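Local coordinates for Alr1010 protein (Nostoc, PDB 3URG) that probably binds calcium, as a member of the cyanobacterial CcbP family of calcium-binding proteins, at residues F62-K67 / V83-M88; V100-I105 / Y113-S118. All coordinates share one frame; numbering follows the deposited sequence.

Contact 1: F62-K67 / V83-M88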
loop_
_atom_site.group_PDB
_atom_site.type_symbol
_atom_site.label_atom_id
_atom_site.label_comp_id
_atom_site.label_asym_id
_atom_site.label_seq_id
_atom_site.Cartn_x
_atom_site.Cartn_y
_atom_site.Cartn_z
ATOM N N PHE A 62 -4.373 4.840 -10.634
ATOM C CA PHE A 62 -4.580 6.184 -10.088
ATOM C C PHE A 62 -5.313 7.102 -11.083
ATOM O O PHE A 62 -5.114 6.992 -12.287
ATOM C CB PHE A 62 -3.245 6.833 -9.724
ATOM C CG PHE A 62 -2.402 6.022 -8.787
ATOM C CD1 PHE A 62 -2.776 5.853 -7.465
ATOM C CD2 PHE A 62 -1.210 5.468 -9.219
ATOM C CE1 PHE A 62 -1.982 5.119 -6.593
ATOM C CE2 PHE A 62 -0.412 4.731 -8.352
ATOM C CZ PHE A 62 -0.803 4.556 -7.042
ATOM N N PRO A 63 -6.144 8.025 -10.576
ATOM C CA PRO A 63 -6.421 8.214 -9.155
ATOM C C PRO A 63 -7.619 7.383 -8.766
ATOM O O PRO A 63 -8.393 7.002 -9.619
ATOM C CB PRO A 63 -6.803 9.701 -9.068
ATOM C CG PRO A 63 -7.091 10.139 -10.515
ATOM C CD PRO A 63 -6.918 8.961 -11.409
ATOM N N PHE A 64 -7.766 7.085 -7.486
ATOM C CA PHE A 64 -8.966 6.406 -7.027
ATOM C C PHE A 64 -9.349 6.976 -5.672
ATOM O O PHE A 64 -8.556 7.669 -5.032
ATOM C CB PHE A 64 -8.791 4.869 -6.995
ATOM C CG PHE A 64 -7.718 4.381 -6.042
ATOM C CD1 PHE A 64 -8.017 4.111 -4.714
ATOM C CD2 PHE A 64 -6.423 4.159 -6.491
ATOM C CE1 PHE A 64 -7.035 3.651 -3.842
ATOM C CE2 PHE A 64 -5.442 3.696 -5.634
ATOM C CZ PHE A 64 -5.747 3.444 -4.306
ATOM N N MET A 65 -10.566 6.713 -5.232
ATOM C CA MET A 65 -10.965 7.233 -3.937
ATOM C C MET A 65 -10.839 6.209 -2.820
ATOM O O MET A 65 -10.987 5.008 -3.038
ATOM C CB MET A 65 -12.364 7.816 -4.014
ATOM C CG MET A 65 -12.349 9.187 -4.656
ATOM S SD MET A 65 -13.973 9.686 -5.125
ATOM C CE MET A 65 -14.502 8.242 -6.046
ATOM N N GLY A 66 -10.551 6.695 -1.622
ATOM C CA GLY A 66 -10.430 5.822 -0.476
ATOM C C GLY A 66 -10.751 6.517 0.829
ATOM O O GLY A 66 -10.801 7.749 0.893
ATOM N N LYS A 67 -11.000 5.714 1.862
ATOM C CA LYS A 67 -11.138 6.219 3.222
ATOM C C LYS A 67 -9.782 6.057 3.879
ATOM O O LYS A 67 -9.264 4.941 3.974
ATOM C CB LYS A 67 -12.163 5.395 4.004
ATOM C CG LYS A 67 -13.582 5.412 3.468
ATOM C CD LYS A 67 -14.513 4.720 4.457
ATOM C CE LYS A 67 -15.490 3.780 3.765
ATOM N NZ LYS A 67 -16.531 4.507 2.984
ATOM N N VAL A 83 -10.584 10.754 0.506
ATOM C CA VAL A 83 -9.565 11.427 -0.283
ATOM C C VAL A 83 -9.436 10.814 -1.651
ATOM O O VAL A 83 -9.921 9.712 -1.884
ATOM C CB VAL A 83 -8.190 11.354 0.409
ATOM C CG1 VAL A 83 -8.269 11.968 1.805
ATOM C CG2 VAL A 83 -7.699 9.902 0.500
ATOM N N GLU A 84 -8.783 11.532 -2.557
ATOM C CA GLU A 84 -8.340 10.925 -3.802
ATOM C C GLU A 84 -6.924 10.430 -3.593
ATOM O O GLU A 84 -6.064 11.167 -3.112
ATOM C CB GLU A 84 -8.344 11.934 -4.948
ATOM C CG GLU A 84 -9.709 12.219 -5.537
ATOM C CD GLU A 84 -9.631 13.139 -6.747
ATOM O OE1 GLU A 84 -8.758 12.924 -7.614
ATOM O OE2 GLU A 84 -10.444 14.078 -6.826
ATOM N N VAL A 85 -6.682 9.172 -3.935
ATOM C CA VAL A 85 -5.338 8.638 -3.889
ATOM C C VAL A 85 -4.690 8.920 -5.244
ATOM O O VAL A 85 -5.128 8.395 -6.270
ATOM C CB VAL A 85 -5.360 7.141 -3.611
ATOM C CG1 VAL A 85 -3.949 6.626 -3.428
ATOM C CG2 VAL A 85 -6.223 6.849 -2.386
ATOM N N LEU A 86 -3.656 9.757 -5.230
ATOM C CA LEU A 86 -3.088 10.336 -6.453
ATOM C C LEU A 86 -1.967 9.510 -7.081
ATOM O O LEU A 86 -1.736 9.577 -8.288
ATOM C CB LEU A 86 -2.560 11.740 -6.159
ATOM C CG LEU A 86 -3.537 12.927 -6.194
ATOM C CD1 LEU A 86 -5.003 12.507 -6.111
ATOM C CD2 LEU A 86 -3.184 13.925 -5.112
ATOM N N GLY A 87 -1.252 8.750 -6.264
ATOM C CA GLY A 87 -0.125 7.977 -6.759
ATOM C C GLY A 87 0.751 7.540 -5.603
ATOM O O GLY A 87 0.419 7.805 -4.445
ATOM N N MET A 88 1.850 6.853 -5.905
ATOM C CA MET A 88 2.811 6.492 -4.880
ATOM C C MET A 88 3.444 7.774 -4.378
ATOM O O MET A 88 3.631 8.718 -5.144
ATOM C CB MET A 88 3.898 5.571 -5.439
ATOM C CG MET A 88 3.361 4.285 -6.064
ATOM S SD MET A 88 2.331 3.353 -4.910
ATOM C CE MET A 88 3.527 2.752 -3.718
#
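F62 lays one ring face flat on the backbone at G87, whose CA sits 3.3 Å from the ring centroid and only 6° off the ring normal. A glycine there lets the ring come down on bare main chain. The ring lies over the corner the chain turns at G87, and M88 SD stands at its edge, 4.0 Å from F62 CZ, a Met-aromatic contact. It also neighbours the sodium site of D57 and L60 without being a ligand. Two residues along each segment, on the buried face, V85 CB points into the face of the F64 ring, 3.8 Å from its centroid, with V85 CG2 near F64 CE1 and V85 CG1 near CZ and CE2. The frame is a beta hairpin of strands 64-72 and 77-86, two neighbours in an antiparallel sheet. F64 and V85 form a hydrogen-bonded pair, with V85 N to F64 O at 2.6 Å and a longer return bond from F64 N to V85 O at 3.2 Å. G66 and V83 pair likewise. The other face, carrying M65 and E84, is looser and more exposed: M65 CG and E84 CG approach no closer than 4.1 Å, and the rest of the M65 chain bends away.

Contact 2: V100-I105 / Y113-S118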
loop_
_atom_site.group_PDB
_atom_site.type_symbol
_atom_site.label_atom_id
_atom_site.label_comp_id
_atom_site.label_asym_id
_atom_site.label_seq_id
_atom_site.Cartn_x
_atom_site.Cartn_y
_atom_site.Cartn_z
ATOM N N VAL A 100 1.456 6.333 -0.154
ATOM C CA VAL A 100 0.843 6.934 -1.313
ATOM C C VAL A 100 0.543 8.386 -1.001
ATOM O O VAL A 100 0.431 8.787 0.159
ATOM C CB VAL A 100 -0.457 6.230 -1.701
ATOM C CG1 VAL A 100 -0.165 4.806 -2.252
ATOM C CG2 VAL A 100 -1.409 6.183 -0.511
ATOM N N GLU A 101 0.415 9.182 -2.046
ATOM C CA GLU A 101 -0.016 10.549 -1.867
ATOM C C GLU A 101 -1.518 10.654 -2.047
ATOM O O GLU A 101 -2.065 10.102 -2.999
ATOM C CB GLU A 101 0.651 11.443 -2.883
ATOM C CG GLU A 101 -0.211 12.621 -3.211
ATOM C CD GLU A 101 0.497 13.569 -4.106
ATOM O OE1 GLU A 101 -0.065 14.640 -4.424
ATOM O OE2 GLU A 101 1.631 13.226 -4.491
ATOM N N VAL A 102 -2.174 11.384 -1.142
ATOM C CA VAL A 102 -3.633 11.538 -1.156
ATOM C C VAL A 102 -4.013 13.008 -1.037
ATOM O O VAL A 102 -3.268 13.795 -0.454
ATOM C CB VAL A 102 -4.309 10.743 -0.010
ATOM C CG1 VAL A 102 -3.777 9.285 0.010
ATOM C CG2 VAL A 102 -4.069 11.399 1.343
ATOM N N ALA A 103 -5.160 13.384 -1.600
ATOM C CA ALA A 103 -5.589 14.782 -1.558
ATOM C C ALA A 103 -7.026 14.886 -1.096
ATOM O O ALA A 103 -7.874 14.108 -1.522
ATOM C CB ALA A 103 -5.433 15.440 -2.930
ATOM N N ASP A 104 -7.319 15.835 -0.214
ATOM C CA ASP A 104 -8.725 16.171 -0.026
ATOM C C ASP A 104 -9.018 17.431 -0.822
ATOM O O ASP A 104 -8.335 18.447 -0.699
ATOM C CB ASP A 104 -9.179 16.228 1.445
ATOM C CG ASP A 104 -8.462 17.276 2.251
ATOM O OD1 ASP A 104 -7.248 17.459 2.049
ATOM O OD2 ASP A 104 -9.117 17.906 3.109
ATOM N N ILE A 105 -10.011 17.322 -1.685
ATOM C CA ILE A 105 -10.288 18.340 -2.679
ATOM C C ILE A 105 -11.402 19.276 -2.212
ATOM O O ILE A 105 -11.854 20.148 -2.954
ATOM C CB ILE A 105 -10.670 17.663 -3.991
ATOM C CG1 ILE A 105 -11.902 16.787 -3.772
ATOM C CG2 ILE A 105 -9.516 16.809 -4.484
ATOM C CD1 ILE A 105 -12.417 16.155 -5.023
ATOM N N TYR A 113 -1.357 14.981 1.240
ATOM C CA TYR A 113 -0.763 14.307 2.391
ATOM C C TYR A 113 -0.038 13.047 1.945
ATOM O O TYR A 113 -0.274 12.531 0.855
ATOM C CB TYR A 113 -1.836 13.895 3.402
ATOM C CG TYR A 113 -2.693 15.015 3.948
ATOM C CD1 TYR A 113 -2.437 15.568 5.203
ATOM C CD2 TYR A 113 -3.786 15.493 3.229
ATOM C CE1 TYR A 113 -3.240 16.595 5.717
ATOM C CE2 TYR A 113 -4.595 16.517 3.734
ATOM C CZ TYR A 113 -4.318 17.061 4.975
ATOM O OH TYR A 113 -5.118 18.072 5.471
ATOM N N THR A 114 0.834 12.542 2.807
ATOM C CA THR A 114 1.429 11.231 2.593
ATOM C C THR A 114 0.759 10.262 3.553
ATOM O O THR A 114 0.671 10.532 4.747
ATOM C CB THR A 114 2.935 11.269 2.856
ATOM O OG1 THR A 114 3.539 12.221 1.970
ATOM C CG2 THR A 114 3.552 9.911 2.605
ATOM N N ALA A 115 0.249 9.156 3.019
ATOM C CA ALA A 115 -0.449 8.166 3.819
ATOM C C ALA A 115 0.128 6.778 3.551
ATOM O O ALA A 115 0.492 6.454 2.403
ATOM C CB ALA A 115 -1.940 8.169 3.471
ATOM N N LYS A 116 0.189 5.963 4.602
ATOM C CA LYS A 116 0.482 4.540 4.459
ATOM C C LYS A 116 -0.644 3.842 3.682
ATOM O O LYS A 116 -1.818 3.968 4.031
ATOM C CB LYS A 116 0.632 3.886 5.839
ATOM C CG LYS A 116 1.718 4.515 6.691
ATOM C CD LYS A 116 2.211 3.609 7.793
ATOM C CE LYS A 116 1.324 3.654 9.011
ATOM N NZ LYS A 116 2.092 3.235 10.218
ATOM N N LEU A 117 -0.291 3.097 2.636
ATOM C CA LEU A 117 -1.294 2.341 1.888
ATOM C C LEU A 117 -2.105 1.445 2.832
ATOM O O LEU A 117 -3.294 1.225 2.621
ATOM C CB LEU A 117 -0.624 1.497 0.793
ATOM C CG LEU A 117 -1.559 0.790 -0.192
ATOM C CD1 LEU A 117 -2.504 1.789 -0.864
ATOM C CD2 LEU A 117 -0.759 0.035 -1.246
ATOM N N SER A 118 -1.462 0.934 3.876
ATOM C CA SER A 118 -2.120 0.019 4.806
ATOM C C SER A 118 -3.228 0.699 5.613
ATOM O O SER A 118 -4.003 0.024 6.299
ATOM C CB SER A 118 -1.091 -0.597 5.766
ATOM O OG SER A 118 -0.519 0.404 6.592
#
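V100 N donates to A115 O at 2.7 Å, the shortest bond of this contact and a straight one, 166° at the hydrogen. It belongs to the antiparallel beta hairpin made by strands 99-104 and 111-116, the latter an outermost strand of the sheet. A115 N answers with a bond to V100 O, closing the first hydrogen-bonded pair. V102 and Y113 form the second: Y113 N reaches V102 O at 2.8 Å, and V102 N returns to Y113 O from 23° off that carbonyl's plane. Between them E101 and T114 make a non-hydrogen-bonded pair, where E101 CA brings its hydrogen toward Y113 O, 3.4 Å away.

The side chains of V100, V102, Y113 and A115 share one face of the sheet. V102 straddles its neighbours across the hairpin: CG1, anti to the carbonyl carbon, touches A115 CB at 4.1 Å, whereas CG2 turns to Y113 CB at 3.9 Å. W68 of strand 64-72 packs on this face too, meeting V102, A115 and the Y113 ring. Past the strand end, in the 3-10 turn, the L117 side chain crosses that of V100 obliquely, L117 CD1 to V100 CG1 4.1 Å. At the far end, the D104 side chain comes at a slant to the edge of the tyrosine. Its OD2 is salt-bridged to K81 NZ, which probably helps to fix the carboxylate's rotation; the carboxylate and ring planes stand 51° apart. The other oxygen, OD1, lies in the plane of the Y113 ring at its edge, 3.3 Å from CE2.

How the contacts relate
Coming from helix 45-59, the chain enters strand 64-72, turns back as strand 77-86 and so closes contact 1, with 15 residues between its segments, most of them the rest of the two strands. Past the corner at G87 it runs on to strand 99-104, then folds back as 111-116 to close contact 2 around a shorter loop, part of it not modelled. The two hairpins follow in series, neither nesting nor crossing. Their inner strands, 77-86 and 99-104, lie side by side, probably hydrogen-bonded through L86 N to E101 O and E101 N to G87 O, both 2.8 Å. Four consecutive strands thus make one continuous sheet, which strand 120-122 completes beside 64-72.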